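Local coordinates for protein probable porin (PDB 2Y0H) that probably forms an outer-membrane beta-barrel channel of the OprD porin family through which small solutes pass, at residues A[290-295]-A[341-346]; A[337-342]-A[371-376]; A[285-290]-A[323-328]; A[247-252]-A[264-269]. One frame throughout, in Å; residues are numbered along the deposited sequence.

Contact 1 (A[290-295]-A[341-346]); sequences AYQTFT and EWERNT. With C8E ((hydroxyethyloxy)tri(ethyloxy)octane), chain L.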
loop_
_atom_site.group_PDB
_atom_site.type_symbol
_atom_site.label_atom_id
_atom_site.label_comp_id
_atom_site.label_asym_id
_atom_site.label_seq_id
_atom_site.Cartn_x
_atom_site.Cartn_y
_atom_site.Cartn_z
ATOM N N ALA A 290 7.036 8.641 0.244
ATOM C CA ALA A 290 6.346 8.968 -1.001
ATOM C C ALA A 290 7.132 8.511 -2.228
ATOM O O ALA A 290 6.561 8.027 -3.193
ATOM C CB ALA A 290 6.065 10.452 -1.072
ATOM N N TYR A 291 8.449 8.661 -2.182
ATOM C CA TYR A 291 9.298 8.270 -3.299
ATOM C C TYR A 291 10.040 6.953 -3.039
ATOM O O TYR A 291 9.821 5.966 -3.741
ATOM C CB TYR A 291 10.270 9.407 -3.647
ATOM C CG TYR A 291 11.265 9.076 -4.740
ATOM C CD1 TYR A 291 10.839 8.573 -5.965
ATOM C CD2 TYR A 291 12.625 9.287 -4.554
ATOM C CE1 TYR A 291 11.742 8.273 -6.964
ATOM C CE2 TYR A 291 13.537 8.989 -5.543
ATOM C CZ TYR A 291 13.089 8.481 -6.750
ATOM O OH TYR A 291 13.991 8.180 -7.747
ATOM N N GLN A 292 10.903 6.923 -2.028
ATOM C CA GLN A 292 11.678 5.711 -1.726
ATOM C C GLN A 292 11.049 4.820 -0.659
ATOM O O GLN A 292 10.317 5.294 0.219
ATOM C CB GLN A 292 13.109 6.065 -1.334
ATOM C CG GLN A 292 13.960 6.453 -2.525
ATOM C CD GLN A 292 14.005 5.354 -3.578
ATOM O OE1 GLN A 292 13.547 5.537 -4.704
ATOM N NE2 GLN A 292 14.554 4.211 -3.212
ATOM N N THR A 293 11.324 3.526 -0.749
ATOM C CA THR A 293 10.796 2.572 0.225
ATOM C C THR A 293 11.809 2.228 1.322
ATOM O O THR A 293 11.443 1.617 2.320
ATOM C CB THR A 293 10.294 1.256 -0.443
ATOM O OG1 THR A 293 11.409 0.479 -0.881
ATOM C CG2 THR A 293 9.384 1.549 -1.639
ATOM N N PHE A 294 13.069 2.626 1.135
ATOM C CA PHE A 294 14.129 2.368 2.119
ATOM C C PHE A 294 14.267 0.883 2.452
ATOM O O PHE A 294 14.421 0.493 3.613
ATOM C CB PHE A 294 13.897 3.209 3.382
ATOM C CG PHE A 294 14.174 4.667 3.178
ATOM C CD1 PHE A 294 13.239 5.480 2.557
ATOM C CD2 PHE A 294 15.390 5.215 3.558
ATOM C CE1 PHE A 294 13.503 6.827 2.341
ATOM C CE2 PHE A 294 15.662 6.568 3.346
ATOM C CZ PHE A 294 14.717 7.368 2.732
ATOM N N THR A 295 14.202 0.060 1.412
ATOM C CA THR A 295 14.329 -1.386 1.545
ATOM C C THR A 295 15.448 -1.918 0.654
ATOM O O THR A 295 15.410 -3.065 0.226
ATOM C CB THR A 295 13.008 -2.101 1.192
ATOM O OG1 THR A 295 12.543 -1.653 -0.094
ATOM C CG2 THR A 295 11.938 -1.808 2.268
ATOM N N GLU A 341 20.957 7.649 1.902
ATOM C CA GLU A 341 19.899 8.460 1.322
ATOM C C GLU A 341 19.024 9.055 2.414
ATOM O O GLU A 341 18.982 8.550 3.540
ATOM C CB GLU A 341 19.051 7.621 0.346
ATOM C CG GLU A 341 18.286 6.461 1.005
ATOM C CD GLU A 341 17.650 5.485 0.004
ATOM O OE1 GLU A 341 17.690 5.738 -1.212
ATOM O OE2 GLU A 341 17.118 4.447 0.435
ATOM N N TRP A 342 18.323 10.129 2.078
ATOM C CA TRP A 342 17.295 10.658 2.958
ATOM C C TRP A 342 16.105 11.203 2.175
ATOM O O TRP A 342 16.233 11.589 1.013
ATOM C CB TRP A 342 17.852 11.715 3.915
ATOM C CG TRP A 342 18.349 12.995 3.324
ATOM C CD1 TRP A 342 19.653 13.320 3.067
ATOM C CD2 TRP A 342 17.573 14.163 2.980
ATOM N NE1 TRP A 342 19.734 14.601 2.566
ATOM C CE2 TRP A 342 18.475 15.139 2.502
ATOM C CE3 TRP A 342 16.211 14.466 3.012
ATOM C CZ2 TRP A 342 18.057 16.399 2.064
ATOM C CZ3 TRP A 342 15.792 15.723 2.576
ATOM C CH2 TRP A 342 16.716 16.675 2.111
ATOM N N GLU A 343 14.943 11.217 2.813
ATOM C CA GLU A 343 13.763 11.766 2.181
ATOM C C GLU A 343 12.930 12.516 3.205
ATOM O O GLU A 343 12.814 12.096 4.355
ATOM C CB GLU A 343 12.931 10.664 1.519
ATOM C CG GLU A 343 11.769 11.185 0.658
ATOM C CD GLU A 343 11.050 10.085 -0.153
ATOM O OE1 GLU A 343 11.693 9.069 -0.504
ATOM O OE2 GLU A 343 9.841 10.246 -0.438
ATOM N N ARG A 344 12.371 13.639 2.786
ATOM C CA ARG A 344 11.375 14.320 3.580
ATOM C C ARG A 344 10.080 14.410 2.776
ATOM O O ARG A 344 10.112 14.641 1.574
ATOM C CB ARG A 344 11.861 15.713 3.981
ATOM C CG ARG A 344 10.773 16.607 4.562
ATOM C CD ARG A 344 11.183 17.135 5.920
ATOM N NE ARG A 344 12.609 17.459 5.945
ATOM C CZ ARG A 344 13.240 17.952 7.004
ATOM N NH1 ARG A 344 12.558 18.185 8.122
ATOM N NH2 ARG A 344 14.543 18.214 6.943
ATOM N N ASN A 345 8.955 14.196 3.454
ATOM C CA ASN A 345 7.628 14.311 2.862
ATOM C C ASN A 345 6.825 15.265 3.715
ATOM O O ASN A 345 6.755 15.098 4.933
ATOM C CB ASN A 345 6.891 12.966 2.868
ATOM C CG ASN A 345 7.460 11.964 1.886
ATOM O OD1 ASN A 345 7.159 10.770 1.965
ATOM N ND2 ASN A 345 8.274 12.435 0.956
ATOM N N THR A 346 6.231 16.274 3.094
ATOM C CA THR A 346 5.310 17.139 3.798
ATOM C C THR A 346 4.004 17.143 3.030
ATOM O O THR A 346 3.967 17.479 1.847
ATOM C CB THR A 346 5.847 18.570 3.937
ATOM O OG1 THR A 346 7.053 18.552 4.709
ATOM C CG2 THR A 346 4.826 19.454 4.626
HETATM C C7 C8E L . 22.705 11.766 5.440
HETATM C C8 C8E L . 23.406 10.914 4.385
HETATM O O9 C8E L . 22.704 10.994 3.156
HETATM C C10 C8E L . 22.827 12.258 2.525
HETATM C C11 C8E L . 23.162 12.086 1.043
HETATM O O12 C8E L . 23.911 13.187 0.568
HETATM O O HOH W 1 15.140 3.251 -1.026
#

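Contact 2 (A[337-342]-A[371-376]); sequences ADDSEW and SRYGAD. With C8E ((hydroxyethyloxy)tri(ethyloxy)octane), chain L.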
loop_
_atom_site.group_PDB
_atom_site.type_symbol
_atom_site.label_atom_id
_atom_site.label_comp_id
_atom_site.label_asym_id
_atom_site.label_seq_id
_atom_site.Cartn_x
_atom_site.Cartn_y
_atom_site.Cartn_z
ATOM N N ALA A 337 31.944 1.875 -1.724
ATOM C CA ALA A 337 31.403 2.519 -0.547
ATOM C C ALA A 337 29.885 2.378 -0.567
ATOM O O ALA A 337 29.241 2.540 -1.609
ATOM C CB ALA A 337 31.806 3.979 -0.514
ATOM N N ASP A 338 29.326 2.060 0.595
ATOM C CA ASP A 338 27.887 2.001 0.773
ATOM C C ASP A 338 27.232 3.317 0.390
ATOM O O ASP A 338 27.795 4.392 0.608
ATOM C CB ASP A 338 27.559 1.666 2.229
ATOM C CG ASP A 338 28.129 0.340 2.649
ATOM O OD1 ASP A 338 28.562 -0.401 1.752
ATOM O OD2 ASP A 338 28.148 0.031 3.865
ATOM N N ASP A 339 26.033 3.238 -0.175
ATOM C CA ASP A 339 25.276 4.451 -0.446
ATOM C C ASP A 339 24.510 4.828 0.818
ATOM O O ASP A 339 24.414 4.033 1.764
ATOM C CB ASP A 339 24.316 4.248 -1.621
ATOM C CG ASP A 339 23.937 5.554 -2.308
ATOM O OD1 ASP A 339 24.308 6.636 -1.796
ATOM O OD2 ASP A 339 23.273 5.497 -3.370
ATOM N N SER A 340 23.981 6.047 0.833
ATOM C CA SER A 340 23.082 6.490 1.886
ATOM C C SER A 340 22.104 7.469 1.263
ATOM O O SER A 340 22.382 8.052 0.216
ATOM C CB SER A 340 23.851 7.149 3.031
ATOM O OG SER A 340 24.740 8.137 2.544
ATOM N N GLU A 341 20.957 7.649 1.902
ATOM C CA GLU A 341 19.899 8.460 1.322
ATOM C C GLU A 341 19.024 9.055 2.414
ATOM O O GLU A 341 18.982 8.550 3.540
ATOM C CB GLU A 341 19.051 7.621 0.346
ATOM C CG GLU A 341 18.286 6.461 1.005
ATOM C CD GLU A 341 17.650 5.485 0.004
ATOM O OE1 GLU A 341 17.690 5.738 -1.212
ATOM O OE2 GLU A 341 17.118 4.447 0.435
ATOM N N TRP A 342 18.323 10.129 2.078
ATOM C CA TRP A 342 17.295 10.658 2.958
ATOM C C TRP A 342 16.105 11.203 2.175
ATOM O O TRP A 342 16.233 11.589 1.013
ATOM C CB TRP A 342 17.852 11.715 3.915
ATOM C CG TRP A 342 18.349 12.995 3.324
ATOM C CD1 TRP A 342 19.653 13.320 3.067
ATOM C CD2 TRP A 342 17.573 14.163 2.980
ATOM N NE1 TRP A 342 19.734 14.601 2.566
ATOM C CE2 TRP A 342 18.475 15.139 2.502
ATOM C CE3 TRP A 342 16.211 14.466 3.012
ATOM C CZ2 TRP A 342 18.057 16.399 2.064
ATOM C CZ3 TRP A 342 15.792 15.723 2.576
ATOM C CH2 TRP A 342 16.716 16.675 2.111
ATOM N N SER A 371 20.497 11.322 -2.290
ATOM C CA SER A 371 21.354 10.177 -1.998
ATOM C C SER A 371 22.798 10.532 -2.351
ATOM O O SER A 371 23.040 11.462 -3.116
ATOM C CB SER A 371 20.909 8.954 -2.792
ATOM O OG SER A 371 21.178 9.122 -4.170
ATOM N N ARG A 372 23.748 9.787 -1.796
ATOM C CA ARG A 372 25.163 10.071 -1.994
ATOM C C ARG A 372 25.649 9.693 -3.390
ATOM O O ARG A 372 26.297 10.497 -4.061
ATOM C CB ARG A 372 26.008 9.350 -0.944
ATOM C CG ARG A 372 27.506 9.549 -1.125
ATOM C CD ARG A 372 28.122 10.299 0.052
ATOM N NE ARG A 372 28.096 9.509 1.285
ATOM C CZ ARG A 372 29.109 8.762 1.720
ATOM N NH1 ARG A 372 30.243 8.698 1.025
ATOM N NH2 ARG A 372 28.991 8.076 2.856
ATOM N N TYR A 373 25.321 8.481 -3.833
ATOM C CA TYR A 373 25.829 7.965 -5.108
ATOM C C TYR A 373 24.779 7.800 -6.215
ATOM O O TYR A 373 25.116 7.432 -7.343
ATOM C CB TYR A 373 26.594 6.647 -4.892
ATOM C CG TYR A 373 27.829 6.818 -4.039
ATOM C CD1 TYR A 373 28.970 7.433 -4.547
ATOM C CD2 TYR A 373 27.847 6.397 -2.712
ATOM C CE1 TYR A 373 30.107 7.605 -3.759
ATOM C CE2 TYR A 373 28.974 6.566 -1.922
ATOM C CZ TYR A 373 30.102 7.168 -2.452
ATOM O OH TYR A 373 31.221 7.337 -1.667
ATOM N N GLY A 374 23.516 8.067 -5.894
ATOM C CA GLY A 374 22.445 7.954 -6.869
ATOM C C GLY A 374 21.804 9.289 -7.202
ATOM O O GLY A 374 22.479 10.314 -7.315
ATOM N N ALA A 375 20.486 9.281 -7.342
ATOM C CA ALA A 375 19.763 10.462 -7.794
ATOM C C ALA A 375 19.355 11.405 -6.658
ATOM O O ALA A 375 19.404 11.039 -5.489
ATOM C CB ALA A 375 18.547 10.039 -8.597
ATOM N N ASP A 376 18.992 12.631 -7.029
ATOM C CA ASP A 376 18.348 13.597 -6.149
ATOM C C ASP A 376 16.980 13.915 -6.752
ATOM O O ASP A 376 16.805 13.857 -7.970
ATOM C CB ASP A 376 19.154 14.896 -6.077
ATOM C CG ASP A 376 20.519 14.714 -5.430
ATOM O OD1 ASP A 376 20.733 13.702 -4.727
ATOM O OD2 ASP A 376 21.378 15.597 -5.624
HETATM C C7 C8E L . 22.705 11.766 5.440
HETATM C C8 C8E L . 23.406 10.914 4.385
HETATM O O9 C8E L . 22.704 10.994 3.156
HETATM C C10 C8E L . 22.827 12.258 2.525
HETATM C C11 C8E L . 23.162 12.086 1.043
HETATM O O12 C8E L . 23.911 13.187 0.568
#

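Contact 3 (A[285-290]-A[323-328]); sequences VANLMA and RYVQGR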
loop_
_atom_site.group_PDB
_atom_site.type_symbol
_atom_site.label_atom_id
_atom_site.label_comp_id
_atom_site.label_asym_id
_atom_site.label_seq_id
_atom_site.Cartn_x
_atom_site.Cartn_y
_atom_site.Cartn_z
ATOM N N VAL A 285 5.838 -1.647 5.015
ATOM C CA VAL A 285 6.966 -1.344 5.887
ATOM C C VAL A 285 6.863 0.012 6.577
ATOM O O VAL A 285 6.377 0.980 6.001
ATOM C CB VAL A 285 8.310 -1.406 5.127
ATOM C CG1 VAL A 285 8.478 -2.766 4.451
ATOM C CG2 VAL A 285 8.428 -0.266 4.116
ATOM N N ALA A 286 7.336 0.059 7.818
ATOM C CA ALA A 286 7.354 1.277 8.630
ATOM C C ALA A 286 7.893 2.517 7.918
ATOM O O ALA A 286 7.262 3.560 7.937
ATOM C CB ALA A 286 8.136 1.032 9.914
ATOM N N ASN A 287 9.057 2.407 7.296
ATOM C CA ASN A 287 9.721 3.585 6.744
ATOM C C ASN A 287 9.407 3.876 5.272
ATOM O O ASN A 287 10.159 4.575 4.586
ATOM C CB ASN A 287 11.228 3.532 7.018
ATOM C CG ASN A 287 11.548 3.766 8.490
ATOM O OD1 ASN A 287 10.637 3.976 9.288
ATOM N ND2 ASN A 287 12.838 3.731 8.858
ATOM N N LEU A 288 8.285 3.349 4.799
ATOM C CA LEU A 288 7.822 3.642 3.455
ATOM C C LEU A 288 7.611 5.136 3.280
ATOM O O LEU A 288 6.977 5.769 4.109
ATOM C CB LEU A 288 6.500 2.914 3.182
ATOM C CG LEU A 288 5.840 3.355 1.873
ATOM C CD1 LEU A 288 6.546 2.677 0.725
ATOM C CD2 LEU A 288 4.349 3.043 1.861
ATOM N N MET A 289 8.120 5.696 2.189
ATOM C CA MET A 289 7.971 7.126 1.924
ATOM C C MET A 289 7.312 7.379 0.562
ATOM O O MET A 289 7.065 6.445 -0.187
ATOM C CB MET A 289 9.337 7.822 2.002
ATOM C CG MET A 289 9.933 7.793 3.400
ATOM S SD MET A 289 9.129 9.012 4.468
ATOM C CE MET A 289 10.021 10.493 3.931
ATOM N N ALA A 290 7.036 8.641 0.244
ATOM C CA ALA A 290 6.346 8.968 -1.001
ATOM C C ALA A 290 7.132 8.511 -2.228
ATOM O O ALA A 290 6.561 8.027 -3.193
ATOM C CB ALA A 290 6.065 10.452 -1.072
ATOM N N ARG A 323 7.336 14.096 7.598
ATOM C CA ARG A 323 8.137 12.983 8.054
ATOM C C ARG A 323 9.479 13.006 7.344
ATOM O O ARG A 323 9.610 13.558 6.252
ATOM C CB ARG A 323 7.404 11.654 7.812
ATOM C CG ARG A 323 7.060 11.397 6.345
ATOM C CD ARG A 323 6.223 10.121 6.157
ATOM N NE ARG A 323 5.817 9.952 4.764
ATOM C CZ ARG A 323 4.872 9.117 4.350
ATOM N NH1 ARG A 323 4.214 8.362 5.218
ATOM N NH2 ARG A 323 4.578 9.049 3.063
ATOM N N TYR A 324 10.475 12.411 7.984
ATOM C CA TYR A 324 11.823 12.391 7.464
ATOM C C TYR A 324 12.389 11.008 7.738
ATOM O O TYR A 324 12.238 10.466 8.833
ATOM C CB TYR A 324 12.667 13.475 8.150
ATOM C CG TYR A 324 14.149 13.406 7.845
ATOM C CD1 TYR A 324 14.690 14.082 6.758
ATOM C CD2 TYR A 324 15.005 12.666 8.645
ATOM C CE1 TYR A 324 16.048 14.025 6.482
ATOM C CE2 TYR A 324 16.360 12.604 8.378
ATOM C CZ TYR A 324 16.874 13.287 7.295
ATOM O OH TYR A 324 18.223 13.217 7.026
ATOM N N VAL A 325 13.020 10.426 6.728
ATOM C CA VAL A 325 13.636 9.117 6.864
ATOM C C VAL A 325 15.049 9.203 6.336
ATOM O O VAL A 325 15.295 9.792 5.284
ATOM C CB VAL A 325 12.886 8.055 6.050
ATOM C CG1 VAL A 325 13.677 6.739 6.045
ATOM C CG2 VAL A 325 11.480 7.855 6.604
ATOM N N GLN A 326 15.976 8.604 7.063
ATOM C CA GLN A 326 17.377 8.640 6.685
ATOM C C GLN A 326 17.906 7.216 6.646
ATOM O O GLN A 326 17.765 6.473 7.621
ATOM C CB GLN A 326 18.151 9.476 7.707
ATOM C CG GLN A 326 19.640 9.618 7.429
ATOM C CD GLN A 326 20.284 10.662 8.331
ATOM O OE1 GLN A 326 19.813 11.794 8.414
ATOM N NE2 GLN A 326 21.347 10.278 9.023
ATOM N N GLY A 327 18.509 6.841 5.520
ATOM C CA GLY A 327 19.011 5.490 5.315
ATOM C C GLY A 327 20.519 5.409 5.093
ATOM O O GLY A 327 21.130 6.333 4.561
ATOM N N ARG A 328 21.116 4.289 5.485
ATOM C CA ARG A 328 22.560 4.114 5.383
ATOM C C ARG A 328 22.918 2.651 5.156
ATOM O O ARG A 328 22.044 1.774 5.200
ATOM C CB ARG A 328 23.230 4.598 6.674
ATOM C CG ARG A 328 22.812 3.796 7.893
ATOM C CD ARG A 328 23.321 4.412 9.196
ATOM N NE ARG A 328 23.155 3.478 10.307
ATOM C CZ ARG A 328 22.020 3.298 10.973
ATOM N NH1 ARG A 328 20.937 3.996 10.636
ATOM N NH2 ARG A 328 21.962 2.414 11.966
#

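Contact 4 (A[247-252]-A[264-269]); sequences NLNAML and GVQKMI. With C8E ((hydroxyethyloxy)tri(ethyloxy)octane), chain M.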
loop_
_atom_site.group_PDB
_atom_site.type_symbol
_atom_site.label_atom_id
_atom_site.label_comp_id
_atom_site.label_asym_id
_atom_site.label_seq_id
_atom_site.Cartn_x
_atom_site.Cartn_y
_atom_site.Cartn_z
ATOM N N ASN A 247 13.548 -8.689 6.957
ATOM C CA ASN A 247 13.129 -7.303 7.053
ATOM C C ASN A 247 12.537 -7.085 8.445
ATOM O O ASN A 247 11.481 -7.647 8.750
ATOM C CB ASN A 247 12.093 -7.015 5.952
ATOM C CG ASN A 247 11.415 -5.648 6.105
ATOM O OD1 ASN A 247 11.596 -4.950 7.107
ATOM N ND2 ASN A 247 10.626 -5.270 5.099
ATOM N N LEU A 248 13.238 -6.311 9.285
ATOM C CA LEU A 248 12.754 -5.930 10.625
ATOM C C LEU A 248 12.408 -4.442 10.648
ATOM O O LEU A 248 13.268 -3.591 10.424
ATOM C CB LEU A 248 13.818 -6.174 11.696
ATOM C CG LEU A 248 14.310 -7.582 12.033
ATOM C CD1 LEU A 248 14.530 -8.415 10.791
ATOM C CD2 LEU A 248 15.605 -7.479 12.830
ATOM N N ASN A 249 11.153 -4.122 10.921
ATOM C CA ASN A 249 10.748 -2.727 10.959
ATOM C C ASN A 249 9.641 -2.487 11.976
ATOM O O ASN A 249 8.800 -3.362 12.218
ATOM C CB ASN A 249 10.368 -2.206 9.563
ATOM C CG ASN A 249 9.093 -2.834 9.024
ATOM O OD1 ASN A 249 8.008 -2.283 9.172
ATOM N ND2 ASN A 249 9.224 -3.992 8.388
ATOM N N ALA A 250 9.661 -1.304 12.581
ATOM C CA ALA A 250 8.716 -0.964 13.637
ATOM C C ALA A 250 8.365 0.516 13.585
ATOM O O ALA A 250 9.201 1.353 13.271
ATOM C CB ALA A 250 9.283 -1.331 15.011
ATOM N N MET A 251 7.114 0.828 13.878
ATOM C CA MET A 251 6.694 2.218 14.016
ATOM C C MET A 251 6.105 2.422 15.406
ATOM O O MET A 251 5.175 1.721 15.788
ATOM C CB MET A 251 5.655 2.567 12.947
ATOM C CG MET A 251 5.363 4.044 12.827
ATOM S SD MET A 251 6.656 4.877 11.904
ATOM C CE MET A 251 5.791 5.260 10.385
ATOM N N LEU A 252 6.673 3.360 16.164
ATOM C CA LEU A 252 6.141 3.767 17.466
ATOM C C LEU A 252 5.492 5.140 17.338
ATOM O O LEU A 252 6.148 6.109 16.961
ATOM C CB LEU A 252 7.263 3.857 18.497
ATOM C CG LEU A 252 7.459 2.695 19.467
ATOM C CD1 LEU A 252 6.328 2.667 20.473
ATOM C CD2 LEU A 252 7.553 1.367 18.705
ATOM N N GLY A 264 10.265 5.582 13.563
ATOM C CA GLY A 264 10.333 4.325 12.861
ATOM C C GLY A 264 11.764 3.862 12.723
ATOM O O GLY A 264 12.685 4.674 12.542
ATOM N N VAL A 265 11.957 2.556 12.843
ATOM C CA VAL A 265 13.244 1.942 12.564
ATOM C C VAL A 265 13.008 0.778 11.611
ATOM O O VAL A 265 11.984 0.101 11.691
ATOM C CB VAL A 265 13.951 1.418 13.849
ATOM C CG1 VAL A 265 14.339 2.559 14.742
ATOM C CG2 VAL A 265 13.053 0.439 14.604
ATOM N N GLN A 266 13.972 0.534 10.732
ATOM C CA GLN A 266 13.823 -0.454 9.671
ATOM C C GLN A 266 15.209 -0.972 9.321
ATOM O O GLN A 266 16.170 -0.201 9.234
ATOM C CB GLN A 266 13.164 0.196 8.446
ATOM C CG GLN A 266 12.815 -0.737 7.281
ATOM C CD GLN A 266 11.712 -0.147 6.409
ATOM O OE1 GLN A 266 10.556 -0.034 6.849
ATOM N NE2 GLN A 266 12.065 0.271 5.184
ATOM N N LYS A 267 15.306 -2.273 9.102
ATOM C CA LYS A 267 16.591 -2.897 8.859
ATOM C C LYS A 267 16.477 -4.052 7.844
ATOM O O LYS A 267 15.757 -5.017 8.066
ATOM C CB LYS A 267 17.150 -3.375 10.198
ATOM C CG LYS A 267 18.529 -3.987 10.159
ATOM C CD LYS A 267 19.015 -4.308 11.585
ATOM C CE LYS A 267 19.143 -3.042 12.467
ATOM N NZ LYS A 267 17.839 -2.459 12.957
ATOM N N MET A 268 17.173 -3.919 6.722
ATOM C CA MET A 268 17.294 -4.996 5.734
ATOM C C MET A 268 18.504 -5.861 6.087
ATOM O O MET A 268 19.601 -5.350 6.322
ATOM C CB MET A 268 17.479 -4.433 4.318
ATOM C CG MET A 268 16.382 -3.480 3.844
ATOM S SD MET A 268 14.759 -4.298 3.715
ATOM C CE MET A 268 13.919 -3.522 5.104
ATOM N N ILE A 269 18.298 -7.171 6.117
ATOM C CA ILE A 269 19.365 -8.118 6.404
ATOM C C ILE A 269 19.429 -9.158 5.304
ATOM O O ILE A 269 18.396 -9.712 4.897
ATOM C CB ILE A 269 19.115 -8.822 7.732
ATOM C CG1 ILE A 269 18.958 -7.776 8.850
ATOM C CG2 ILE A 269 20.235 -9.813 8.025
ATOM C CD1 ILE A 269 18.229 -8.277 10.083
HETATM C C1 C8E M . 14.077 -3.441 14.432
HETATM C C2 C8E M . 12.574 -3.572 14.173
HETATM C C3 C8E M . 11.870 -4.223 15.363
HETATM C C4 C8E M . 11.756 -5.735 15.177
#

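Contact 1 (A[290-295]-A[341-346])
E343 and N345 of strand 341-346 grip the backbone of A290, Y291 and Q292, joining an inward-folded loop to the barrel wall. The loop segment, 290-295, belongs to the long connection between strands 259-269 and 300-309. Its direction runs 152° from that of the strand. The carboxylate of E343 faces two successive N-H groups. Y291 N gives a bond of 2.7 Å to E343 OE2, and Q292 N gives one of the same length to E343 OE1. Each oxygen uses its syn lone pair, so the carboxylate accepts two successive backbone N-H groups, one on each oxygen. The side chain of E343 starts anti to its backbone N (chi1 -172°) and stays extended, which carries the carboxylate to the loop. N345 ND2 meets the anti lone pair of E343 OE2 at 3.0 Å and holds that oxygen from its other side. N345 OD1 accepts from A290 N at 2.7 Å. Farther along, E341 runs past the ring of F294 in the opposite sense. Its CG comes within 3.5 Å of F294 CE2, and its OE2 lies over one face of the ring, toward the rim. The edge of the same ring meets E343 CB. A water bridges E341 OE2, at 2.7 Å, to Q292 NE2. E341 OE1 is hydrogen-bonded to the hydroxyl of Y369 and forms a salt bridge with R296. Three backbone N-H groups of an irregular segment are thus satisfied by side chains of the wall. Their N-H dipoles, with N345 ND2, probably help to stabilise a negative charge on the largely buried E343.

Contact 2 (A[337-342]-A[371-376])
D339 and S340 grip R372 and Y373 where the start of strand 339-351 meets the turn that follows strand 361-371 and leads to strand 376-389. The tight part is polar. D339 OD1 accepts from Y373 N at 2.9 Å and from S340 N at 2.7 Å. These two donors reach the oxygen from opposite faces of the carboxylate plane, each well out of it. R372 N adds a weak bond to the same oxygen, but its better partner is S340 O, at 3.0 Å and nearly along the C=O axis. With chi1 at -156°, D339 directs its carboxylate at the N-H groups of the turn. Beside it, E341 and S371 form an antiparallel non-hydrogen-bonded pair. E341 CB and S371 CB are 3.9 Å apart on one face of the sheet. S371 CA makes a short C-H contact of 3.2 Å with S340 O. S371 OG bonds to A375 O at 2.9 Å and so braces the turn from within.

The other side is looser and more exposed. The ring of Y373 slides past D339 in the opposite direction and offers its edge to D338 O. Its OH touches A337 CB at 3.6 Å. The guanidinium of R372 has D338 O over one face without a bond, while a detergent molecule lies beside S340 and the edge of W342.

R332 lies against this outer part, with a cation-pi contact to Y373 and a hydrogen bond to A337 O. Strand 339-351 is flanked by strand 318-330, where D339 pairs with I330, and by strand 361-371. D376, first in strand 376-389, pairs with R22 of strand 7-22.

Contact 3 (A[285-290]-A[323-328])
M289 packs its thioether between V325 and the stem of R323, and this is the heart of the contact. M289 SD touches V325 CG2 at 3.4 Å. The same sulfur lies 3.5 Å from R323 NE and equally close to R323 CD. The methionine runs past both partners in the opposite sense. Bends at its chi2 and chi3 (-77° and -81°) fold the chain back, so that SD and CE turn onto the strand although CB does not aim there. M289 CE then sits 3.9 Å from R323 O. A lighter touch follows at the other end, where N287 CB meets V325 CG1 at 4.2 Å.

R323 is extended from CG to NE and runs alongside the loop. L288 O lies over the centre of one face of its guanidinium, 3.9 Å from NH1, and M289 CA covers the same group. These are contacts of shape and charge, not bonds. In the next shell, N345 OD1 accepts from R323 NE and probably helps to hold the guanidinium. N287 is placed by Q303 and S301, which bond to its amide, and by Q266, which accepts from its backbone N. Segment 285-290 opens with a type I turn from V285 to L288. F294 closes over M289 and V325 from the same loop.

The loop therefore leans on strand 323-328 through sulfur, methyl groups and the flat face of a guanidinium, while its polar ties go mostly to other strands. R305 and R365 stand close to the guanidinium of R323. Such a group of basic side chains on the inner wall is consistent with the anion-attracting side of OprD-family pores.

Contact 4 (A[247-252]-A[264-269])
N249 and Q266 come together through different first torsions: CG of N249 stands between its backbone N and carbonyl carbon (chi1 68°), while that of Q266 is anti to the backbone N (-175°). The two side chains lie side by side and point the same way. N249 CB is 3.5 Å from Q266 OE1, and the amide planes are 81° apart. Neither amide bonds to the other. N249 OD1 takes A286 N, and Q266 NE2 gives to F294 O, so both hold the inner loop. On the same face, bends in M268 bring its CE to 3.4 Å from N247 OD1, and M251 SD lies over G264 CA. N249 ND2 bonds to N247 OD1 at 2.9 Å, coming from above that carbonyl plane.

The strands are antiparallel. L248 with K267 and A250 with V265 are the hydrogen-bonded pairs. L248 N to K267 O is 3.1 Å, and A250 N to V265 O is 2.9 Å. The opposite face, with L248, A250, V265 and I269, is mainly apolar, though K267 is on it. There L248 CD1 meets I269 CD1 at 3.8 Å, and a detergent tail lies against L248 and A250. A mainly apolar outer face against a mixed inner one suits a transmembrane beta hairpin of a porin barrel.

All four contacts belong to one antiparallel barrel. Contact 4 closes first along the chain, within the hairpin of strands 244-256 and 259-269. The long loop after it enters contacts 3 and 1, whose segments alternate along the chain. Their centres are 5 Å apart and they share A290. They meet the neighbouring strands 318-330 and 339-351. Contact 2 begins on the strand where contact 1 ends and shares E341 and W342 with it. Its centre is 12 Å away, at the start of strand 339-351. The loop also reaches contact 4, 10 Å from contact 3. It is thus tied to separated parts of the wall. As in other OprD-family porins, such an inward-folded loop probably narrows the channel.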